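Thiol:disulfide interchange protein DsbA (Neisseria meningitidis MC58, PDB 3HZ8) probably introduces disulfide bonds into proteins of the periplasm as a thiol:disulfide oxidoreductase of the thioredoxin family, DsbA subfamily. Local coordinates at residues N92-D97 against Q119-G124; V80-A85 against S133-A138; V158-K163 against D179-K184. The protein carries 1 engineered substitution. One frame throughout, in Å; residues are numbered along the deposited sequence. Where two conformers were deposited one is given.

Contact 1 of 3, residues N92-D97 against Q119-G124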
loop_
_atom_site.group_PDB
_atom_site.type_symbol
_atom_site.label_atom_id
_atom_site.label_comp_id
_atom_site.label_asym_id
_atom_site.label_seq_id
_atom_site.Cartn_x
_atom_site.Cartn_y
_atom_site.Cartn_z
ATOM N N ASN A 92 10.165 3.791 -1.617
ATOM C CA ASN A 92 9.535 3.564 -0.329
ATOM C C ASN A 92 10.541 3.395 0.787
ATOM O O ASN A 92 10.372 3.950 1.873
ATOM C CB ASN A 92 8.626 2.351 -0.405
ATOM C CG ASN A 92 7.343 2.643 -1.131
ATOM O OD1 ASN A 92 7.003 3.802 -1.397
ATOM N ND2 ASN A 92 6.593 1.593 -1.425
ATOM N N SER A 93 11.593 2.630 0.489
ATOM C CA SER A 93 12.724 2.476 1.389
ATOM C C SER A 93 13.275 3.837 1.816
ATOM O O SER A 93 13.411 4.087 3.010
ATOM C CB SER A 93 13.833 1.654 0.731
ATOM O OG SER A 93 14.893 1.460 1.647
ATOM N N HIS A 94 13.560 4.691 0.829
ATOM C CA HIS A 94 14.075 6.051 1.062
ATOM C C HIS A 94 13.100 6.900 1.892
ATOM O O HIS A 94 13.495 7.592 2.819
ATOM C CB HIS A 94 14.403 6.742 -0.275
ATOM C CG HIS A 94 15.808 6.526 -0.742
ATOM N ND1 HIS A 94 16.574 7.529 -1.305
ATOM C CD2 HIS A 94 16.595 5.428 -0.703
ATOM C CE1 HIS A 94 17.769 7.048 -1.601
ATOM N NE2 HIS A 94 17.808 5.774 -1.246
ATOM N N ILE A 95 11.815 6.817 1.576
ATOM C CA ILE A 95 10.818 7.651 2.256
ATOM C C ILE A 95 10.560 7.216 3.692
ATOM O O ILE A 95 10.473 8.047 4.593
ATOM C CB ILE A 95 9.506 7.712 1.454
ATOM C CG1 ILE A 95 9.758 8.382 0.101
ATOM C CG2 ILE A 95 8.428 8.495 2.211
ATOM C CD1 ILE A 95 8.744 8.057 -0.955
ATOM N N PHE A 96 10.417 5.909 3.907
ATOM C CA PHE A 96 10.279 5.418 5.268
ATOM C C PHE A 96 11.478 5.811 6.124
ATOM O O PHE A 96 11.294 6.202 7.263
ATOM C CB PHE A 96 10.097 3.898 5.324
ATOM C CG PHE A 96 8.681 3.440 5.100
ATOM C CD1 PHE A 96 7.645 3.846 5.940
ATOM C CD2 PHE A 96 8.396 2.586 4.058
ATOM C CE1 PHE A 96 6.352 3.386 5.722
ATOM C CE2 PHE A 96 7.102 2.136 3.833
ATOM C CZ PHE A 96 6.086 2.542 4.665
ATOM N N ASP A 97 12.690 5.700 5.571
ATOM C CA ASP A 97 13.890 6.097 6.323
ATOM C C ASP A 97 13.828 7.585 6.687
ATOM O O ASP A 97 13.951 7.950 7.854
ATOM C CB ASP A 97 15.193 5.781 5.577
ATOM C CG ASP A 97 16.411 6.060 6.436
ATOM O OD1 ASP A 97 17.026 7.133 6.271
ATOM O OD2 ASP A 97 16.717 5.238 7.321
ATOM N N GLN A 119 16.814 13.477 -4.572
ATOM C CA GLN A 119 16.918 12.007 -4.617
ATOM C C GLN A 119 17.334 11.486 -5.999
ATOM O O GLN A 119 16.792 11.915 -7.006
ATOM C CB GLN A 119 15.573 11.364 -4.228
ATOM C CG GLN A 119 15.021 11.806 -2.880
ATOM C CD GLN A 119 16.052 11.777 -1.773
ATOM O OE1 GLN A 119 16.278 12.785 -1.084
ATOM N NE2 GLN A 119 16.697 10.619 -1.598
ATOM N N THR A 120 18.294 10.555 -6.035
ATOM C CA THR A 120 18.685 9.882 -7.294
ATOM C C THR A 120 18.823 8.351 -7.184
ATOM O O THR A 120 18.980 7.675 -8.214
ATOM C CB THR A 120 19.998 10.431 -7.889
ATOM O OG1 THR A 120 21.037 10.324 -6.911
ATOM C CG2 THR A 120 19.839 11.879 -8.355
ATOM N N ALA A 121 18.782 7.817 -5.958
ATOM C CA ALA A 121 18.721 6.348 -5.756
ATOM C C ALA A 121 17.461 5.805 -6.399
ATOM O O ALA A 121 17.424 4.653 -6.849
ATOM C CB ALA A 121 18.760 5.986 -4.305
ATOM N N PHE A 122 16.426 6.644 -6.383
ATOM C CA PHE A 122 15.308 6.560 -7.296
ATOM C C PHE A 122 15.215 7.918 -7.997
ATOM O O PHE A 122 15.870 8.880 -7.565
ATOM C CB PHE A 122 14.011 6.204 -6.547
ATOM C CG PHE A 122 13.526 7.280 -5.595
ATOM C CD1 PHE A 122 14.052 7.392 -4.318
ATOM C CD2 PHE A 122 12.523 8.160 -5.979
ATOM C CE1 PHE A 122 13.603 8.375 -3.427
ATOM C CE2 PHE A 122 12.052 9.139 -5.101
ATOM C CZ PHE A 122 12.603 9.253 -3.825
ATOM N N ASP A 123 14.417 7.996 -9.058
ATOM C CA ASP A 123 14.300 9.209 -9.876
ATOM C C ASP A 123 13.489 10.287 -9.153
ATOM O O ASP A 123 12.306 10.494 -9.450
ATOM C CB ASP A 123 13.691 8.874 -11.247
ATOM C CG ASP A 123 13.952 9.949 -12.308
ATOM O OD1 ASP A 123 14.070 11.158 -11.983
ATOM O OD2 ASP A 123 14.008 9.572 -13.501
ATOM N N GLY A 124 14.140 10.970 -8.212
ATOM C CA GLY A 124 13.486 12.044 -7.448
ATOM C C GLY A 124 12.845 13.147 -8.285
ATOM O O GLY A 124 11.754 13.630 -7.961
#

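Contact 2 of 3, residues V80-A85 against S133-A138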
loop_
_atom_site.group_PDB
_atom_site.type_symbol
_atom_site.label_atom_id
_atom_site.label_comp_id
_atom_site.label_asym_id
_atom_site.label_seq_id
_atom_site.Cartn_x
_atom_site.Cartn_y
_atom_site.Cartn_z
ATOM N N VAL A 80 4.951 8.438 -6.111
ATOM C CA VAL A 80 5.876 7.297 -6.139
ATOM C C VAL A 80 5.288 6.207 -7.021
ATOM O O VAL A 80 5.989 5.614 -7.842
ATOM C CB VAL A 80 6.139 6.747 -4.711
ATOM C CG1 VAL A 80 6.809 5.350 -4.747
ATOM C CG2 VAL A 80 6.961 7.734 -3.912
ATOM N N ASP A 81 3.997 5.943 -6.853
ATOM C CA ASP A 81 3.325 4.940 -7.665
ATOM C C ASP A 81 3.441 5.275 -9.150
ATOM O O ASP A 81 3.729 4.392 -9.965
ATOM C CB ASP A 81 1.859 4.815 -7.249
ATOM C CG ASP A 81 1.450 3.390 -7.013
ATOM O OD1 ASP A 81 2.256 2.471 -7.290
ATOM O OD2 ASP A 81 0.311 3.200 -6.539
ATOM N N MET A 82 3.254 6.561 -9.472
ATOM C CA MET A 82 3.295 7.077 -10.841
ATOM C C MET A 82 4.704 7.018 -11.442
ATOM O O MET A 82 5.003 6.202 -12.318
ATOM C CB MET A 82 2.793 8.533 -10.866
ATOM C CG MET A 82 1.328 8.726 -10.497
ATOM S SD MET A 82 0.798 10.431 -10.189
ATOM C CE MET A 82 1.322 11.205 -11.722
ATOM N N ALA A 83 5.556 7.911 -10.963
ATOM C CA ALA A 83 6.871 8.143 -11.547
ATOM C C ALA A 83 7.925 7.103 -11.195
ATOM O O ALA A 83 8.942 6.979 -11.888
ATOM C CB ALA A 83 7.350 9.497 -11.149
ATOM N N ALA A 84 7.704 6.372 -10.112
ATOM C CA ALA A 84 8.688 5.409 -9.661
ATOM C C ALA A 84 8.167 3.978 -9.702
ATOM O O ALA A 84 8.656 3.125 -8.959
ATOM C CB ALA A 84 9.188 5.767 -8.257
ATOM N N ALA A 85 7.189 3.707 -10.571
ATOM C CA ALA A 85 6.608 2.361 -10.666
ATOM C C ALA A 85 7.675 1.268 -10.798
ATOM O O ALA A 85 7.571 0.223 -10.147
ATOM C CB ALA A 85 5.593 2.278 -11.813
ATOM N N SER A 133 1.760 17.030 -10.768
ATOM C CA SER A 133 0.751 16.744 -11.788
ATOM C C SER A 133 -0.650 16.588 -11.190
ATOM O O SER A 133 -0.797 16.176 -10.033
ATOM C CB SER A 133 1.128 15.480 -12.565
ATOM O OG SER A 133 0.913 14.327 -11.771
ATOM N N PRO A 134 -1.698 16.882 -11.987
ATOM C CA PRO A 134 -3.048 16.694 -11.469
ATOM C C PRO A 134 -3.382 15.233 -11.114
ATOM O O PRO A 134 -4.214 15.039 -10.241
ATOM C CB PRO A 134 -3.945 17.168 -12.622
ATOM C CG PRO A 134 -3.066 18.034 -13.455
ATOM C CD PRO A 134 -1.709 17.423 -13.359
ATOM N N GLU A 135 -2.759 14.254 -11.791
ATOM C CA GLU A 135 -2.958 12.810 -11.501
ATOM C C GLU A 135 -2.747 12.535 -10.004
ATOM O O GLU A 135 -3.605 11.916 -9.359
ATOM C CB GLU A 135 -2.075 11.898 -12.400
ATOM C CG GLU A 135 -2.337 10.357 -12.256
ATOM C CD GLU A 135 -1.393 9.430 -13.075
ATOM O OE1 GLU A 135 -0.916 9.820 -14.159
ATOM O OE2 GLU A 135 -1.131 8.282 -12.630
ATOM N N SER A 136 -1.646 13.041 -9.439
ATOM C CA SER A 136 -1.341 12.796 -8.021
ATOM C C SER A 136 -2.366 13.404 -7.047
ATOM O O SER A 136 -2.665 12.815 -6.004
ATOM C CB SER A 136 0.090 13.221 -7.676
ATOM O OG SER A 136 0.233 14.630 -7.634
ATOM N N GLN A 137 -2.931 14.561 -7.390
ATOM C CA GLN A 137 -3.962 15.178 -6.560
ATOM C C GLN A 137 -5.225 14.310 -6.535
ATOM O O GLN A 137 -5.901 14.205 -5.506
ATOM C CB GLN A 137 -4.291 16.599 -7.056
ATOM C CG GLN A 137 -5.278 17.370 -6.174
ATOM C CD GLN A 137 -5.353 18.872 -6.479
ATOM O OE1 GLN A 137 -4.395 19.475 -6.966
ATOM N NE2 GLN A 137 -6.496 19.479 -6.169
ATOM N N ALA A 138 -5.519 13.682 -7.670
ATOM C CA ALA A 138 -6.690 12.820 -7.776
ATOM C C ALA A 138 -6.435 11.416 -7.207
ATOM O O ALA A 138 -7.362 10.803 -6.680
ATOM C CB ALA A 138 -7.183 12.761 -9.199
#

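Contact 3 of 3, residues V158-K163 against D179-K184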
loop_
_atom_site.group_PDB
_atom_site.type_symbol
_atom_site.label_atom_id
_atom_site.label_comp_id
_atom_site.label_asym_id
_atom_site.label_seq_id
_atom_site.Cartn_x
_atom_site.Cartn_y
_atom_site.Cartn_z
ATOM N N VAL A 158 -3.766 -5.143 5.413
ATOM C CA VAL A 158 -3.647 -5.798 4.114
ATOM C C VAL A 158 -4.922 -6.560 3.833
ATOM O O VAL A 158 -5.378 -7.332 4.671
ATOM C CB VAL A 158 -2.420 -6.756 4.061
ATOM C CG1 VAL A 158 -2.380 -7.540 2.724
ATOM C CG2 VAL A 158 -1.122 -5.964 4.269
ATOM N N ILE A 159 -5.484 -6.308 2.646
ATOM C CA ILE A 159 -6.717 -6.934 2.211
ATOM C C ILE A 159 -6.505 -7.656 0.869
ATOM O O ILE A 159 -5.965 -7.080 -0.078
ATOM C CB ILE A 159 -7.837 -5.870 2.120
ATOM C CG1 ILE A 159 -8.213 -5.402 3.532
ATOM C CG2 ILE A 159 -9.052 -6.409 1.372
ATOM C CD1 ILE A 159 -8.702 -3.976 3.610
ATOM N N VAL A 160 -6.929 -8.916 0.797
ATOM C CA VAL A 160 -6.758 -9.712 -0.418
ATOM C C VAL A 160 -8.090 -9.904 -1.122
ATOM O O VAL A 160 -9.091 -10.192 -0.488
ATOM C CB VAL A 160 -6.123 -11.089 -0.094
ATOM C CG1 VAL A 160 -5.882 -11.912 -1.356
ATOM C CG2 VAL A 160 -4.811 -10.877 0.670
ATOM N N GLY A 161 -8.101 -9.733 -2.437
ATOM C CA GLY A 161 -9.322 -9.993 -3.200
ATOM C C GLY A 161 -10.462 -9.049 -2.877
ATOM O O GLY A 161 -11.629 -9.400 -3.083
ATOM N N GLY A 162 -10.131 -7.869 -2.345
ATOM C CA GLY A 162 -11.140 -6.886 -1.947
ATOM C C GLY A 162 -11.922 -7.199 -0.678
ATOM O O GLY A 162 -12.659 -6.351 -0.177
ATOM N N LYS A 163 -11.774 -8.408 -0.134
ATOM C CA LYS A 163 -12.680 -8.822 0.949
ATOM C C LYS A 163 -12.060 -9.519 2.165
ATOM O O LYS A 163 -12.728 -9.640 3.179
ATOM C CB LYS A 163 -13.796 -9.719 0.390
ATOM C CG LYS A 163 -13.297 -11.047 -0.169
ATOM C CD LYS A 163 -14.394 -11.900 -0.810
ATOM C CE LYS A 163 -15.507 -12.282 0.170
ATOM N NZ LYS A 163 -16.602 -13.112 -0.485
ATOM N N ASP A 179 -0.840 -15.830 0.546
ATOM C CA ASP A 179 -0.837 -16.865 -0.493
ATOM C C ASP A 179 -2.088 -17.739 -0.446
ATOM O O ASP A 179 -2.662 -18.061 -1.493
ATOM C CB ASP A 179 0.412 -17.731 -0.362
ATOM C CG ASP A 179 1.695 -16.975 -0.700
ATOM O OD1 ASP A 179 1.607 -15.852 -1.256
ATOM O OD2 ASP A 179 2.785 -17.527 -0.417
ATOM N N LEU A 180 -2.485 -18.149 0.757
ATOM C CA LEU A 180 -3.683 -18.972 0.934
ATOM C C LEU A 180 -4.930 -18.202 0.532
ATOM O O LEU A 180 -5.815 -18.757 -0.137
ATOM C CB LEU A 180 -3.810 -19.477 2.384
ATOM C CG LEU A 180 -2.749 -20.449 2.915
ATOM C CD1 LEU A 180 -2.972 -20.670 4.397
ATOM C CD2 LEU A 180 -2.859 -21.750 2.150
ATOM N N LEU A 181 -5.008 -16.933 0.940
ATOM C CA LEU A 181 -6.143 -16.095 0.558
ATOM C C LEU A 181 -6.202 -15.878 -0.941
ATOM O O LEU A 181 -7.281 -15.893 -1.529
ATOM C CB LEU A 181 -6.106 -14.752 1.280
ATOM C CG LEU A 181 -6.421 -14.803 2.773
ATOM C CD1 LEU A 181 -6.156 -13.444 3.431
ATOM C CD2 LEU A 181 -7.850 -15.256 3.018
ATOM N N ALA A 182 -5.042 -15.709 -1.566
ATOM C CA ALA A 182 -4.983 -15.525 -3.020
ATOM C C ALA A 182 -5.537 -16.724 -3.790
ATOM O O ALA A 182 -6.241 -16.557 -4.796
ATOM C CB ALA A 182 -3.573 -15.215 -3.451
ATOM N N ASP A 183 -5.215 -17.928 -3.314
ATOM C CA ASP A 183 -5.761 -19.161 -3.887
ATOM C C ASP A 183 -7.277 -19.242 -3.662
ATOM O O ASP A 183 -8.028 -19.603 -4.576
ATOM C CB ASP A 183 -5.039 -20.388 -3.310
ATOM C CG ASP A 183 -5.664 -21.702 -3.753
ATOM O OD1 ASP A 183 -5.547 -22.051 -4.942
ATOM O OD2 ASP A 183 -6.275 -22.380 -2.904
ATOM N N LYS A 184 -7.728 -18.879 -2.459
ATOM C CA LYS A 184 -9.160 -18.880 -2.137
ATOM C C LYS A 184 -9.924 -17.966 -3.104
ATOM O O LYS A 184 -10.944 -18.376 -3.677
ATOM C CB LYS A 184 -9.386 -18.459 -0.676
ATOM C CG LYS A 184 -10.833 -18.501 -0.199
ATOM C CD LYS A 184 -10.911 -18.105 1.273
ATOM C CE LYS A 184 -12.341 -18.075 1.800
ATOM N NZ LYS A 184 -12.959 -19.432 1.869
#

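Contact 1 of 3, residues N92-D97 against Q119-G124
A chi1 of -90° swings the imidazole of His94 out toward Phe122, whose own CG sits between its backbone N and carbonyl carbon (chi1 67°), which brings the phenyl ring beside the CB and imidazole of His94. The two side chains pass side by side, running opposite ways. Phe122 CE1 lies 3.6 Å from His94 CB and 3.9 Å from His94 CG, with CG close to the plane of the phenyl ring; on the imidazole itself Phe122 CE1 is 3.7 Å from His94 ND1. The ring planes stand at 85° with centroids 5.6 Å apart. Gln119 and Ala121 of the loop also border the imidazole, though the modelled approach of Ala121 is too close to be relied on. The contact belongs to the helical domain that DsbA proteins carry inserted in their thioredoxin fold: it sets helix 88-101 against the loop linking helices 109-118 and 124-132. That loop is drawn tight by an inverse gamma turn centred on Asp123, with a weak hydrogen bond from Gly124 N to Phe122 O, and Asp123 also N-caps helix 124-132 through Lys126 N. Trp115 takes up Phe122 as well as Ile95, the residue next to His94. Elsewhere on helix 88-101, away from the loop, Phe96 packs on Cys39 of the redox-active disulfide, and Asn92 OD1 is hydrogen-bonded to Tyr34 OH.

Contact 2 of 3, residues V80-A85 against S133-A138
Met82, described here in one of its two modelled conformers, and Glu135 approach from opposite directions and lie alongside each other, the thioether end of the methionine resting against the glutamate from CB to the carboxylate. Nearer the helix, Met82 CG stands 3.3 Å from Glu135 OE2. Further out, Met82 SD lies beside the glutamate CG and carboxylate, 3.8 Å from Glu135 CG, and the terminal methyl spans the chain of the acid, with Met82 CE 3.5 Å from both Glu135 CB and Glu135 CD. Two torsions explain the match: Glu135 is extended, its CG anti to the backbone N (chi1 -174°), whereas Met82 is nearly straight to its sulfur and then bends at chi3 (55°), turning the methyl along the glutamate. On a second flank the sulfur touches Ser136, Met82 SD lying 3.7 Å from Ser136 N and 3.8 Å from Ser136 CB. The close approach of the methyl to Ser133 OG is doubtful. The contact brings the last turn of helix 71-83 against the first turn of helix 134-149, two helices of the helical domain that DsbA proteins insert into the thioredoxin fold. Met82 and Ala83 also rest on Ala130 of helix 124-132. No hydrogen bond crosses between the two segments, and the polar groups round the methionine are held by other residues. Glu135 OE2 forms a salt bridge with Arg139 NE, one turn further along its own helix, which would probably stabilise its negative charge. Ser133 OG is bonded to Ala130 O, while Ser136 OG receives Arg75 NE and Ser133 O receives Arg75 NH2, so one guanidinium ties both residues to helix 71-83.

Contact 3 of 3, residues V158-K163 against D179-K184
Strand 157-160 and the C-terminal helix 171-191 belong to the thioredoxin-like half of the protein, where the helix packs on a face of the mixed sheet. Val160, the last residue of the strand, presents its isopropyl group to the helix at Leu181, and their CA atoms come within 6.5 Å. The two side chains cross obliquely. Val160 CG1 is directed at the root of the leucine, 3.9 Å from Leu181 CB, and lies equally close to the helix backbone, 3.9 Å from Ala182 N. The other branch reaches further along the leucine, with Val160 CG2 4.0 Å from Leu181 CD1. A chi1 of -178° accounts for this division: it places CG1 opposite the backbone N, where it meets Leu181 CB and Ala182 N, and leaves CG2 to face Leu181 CD1. The arrangement is part of the closing beta-beta-alpha unit of the thioredoxin fold: strand 157-160 turns back into antiparallel strand 164-166, and the chain then enters the helix. Gly161 and Gly162, both with positive phi, form a type I' turn closed by a hydrogen bond from Lys163 N to Val160 O (3.2 Å). No polar bond joins the two segments, and all three touching residues are buried. Leu181 extends the apolar layer to Tyr164 and Val166 on the neighbouring strand, to Tyr11 of the edge strand and to Leu5. Ala182 rests on Val26 of strand 26-32, which borders strand 157-160 on its other side. Two residues before Leu181, Asp179 OD1 is hydrogen-bonded to His49 NE2 of helix 37-50.

From the N terminus, the chain first builds strands 11-13, 26-32 and 57-63 and helix 37-50 before helix 71-83 opens contact 2. Contact 1 then opens on helix 88-101 and closes at 119-124, entirely within the larger loop that contact 2 completes at the start of helix 134-149. The two touch where Ile95 CD1 meets Val80 CG2 at 3.5 Å, and between them they join helices 71-83, 88-101 and 134-149 and the 119-124 loop of the helical insertion. Helix 134-149 leads back to the sheet, where contact 3 follows in series and fastens the C-terminal helix to strand 157-160. Its centre lies about 29 Å from that of contact 1 and about 26 Å from that of contact 2, across the centre of the chain.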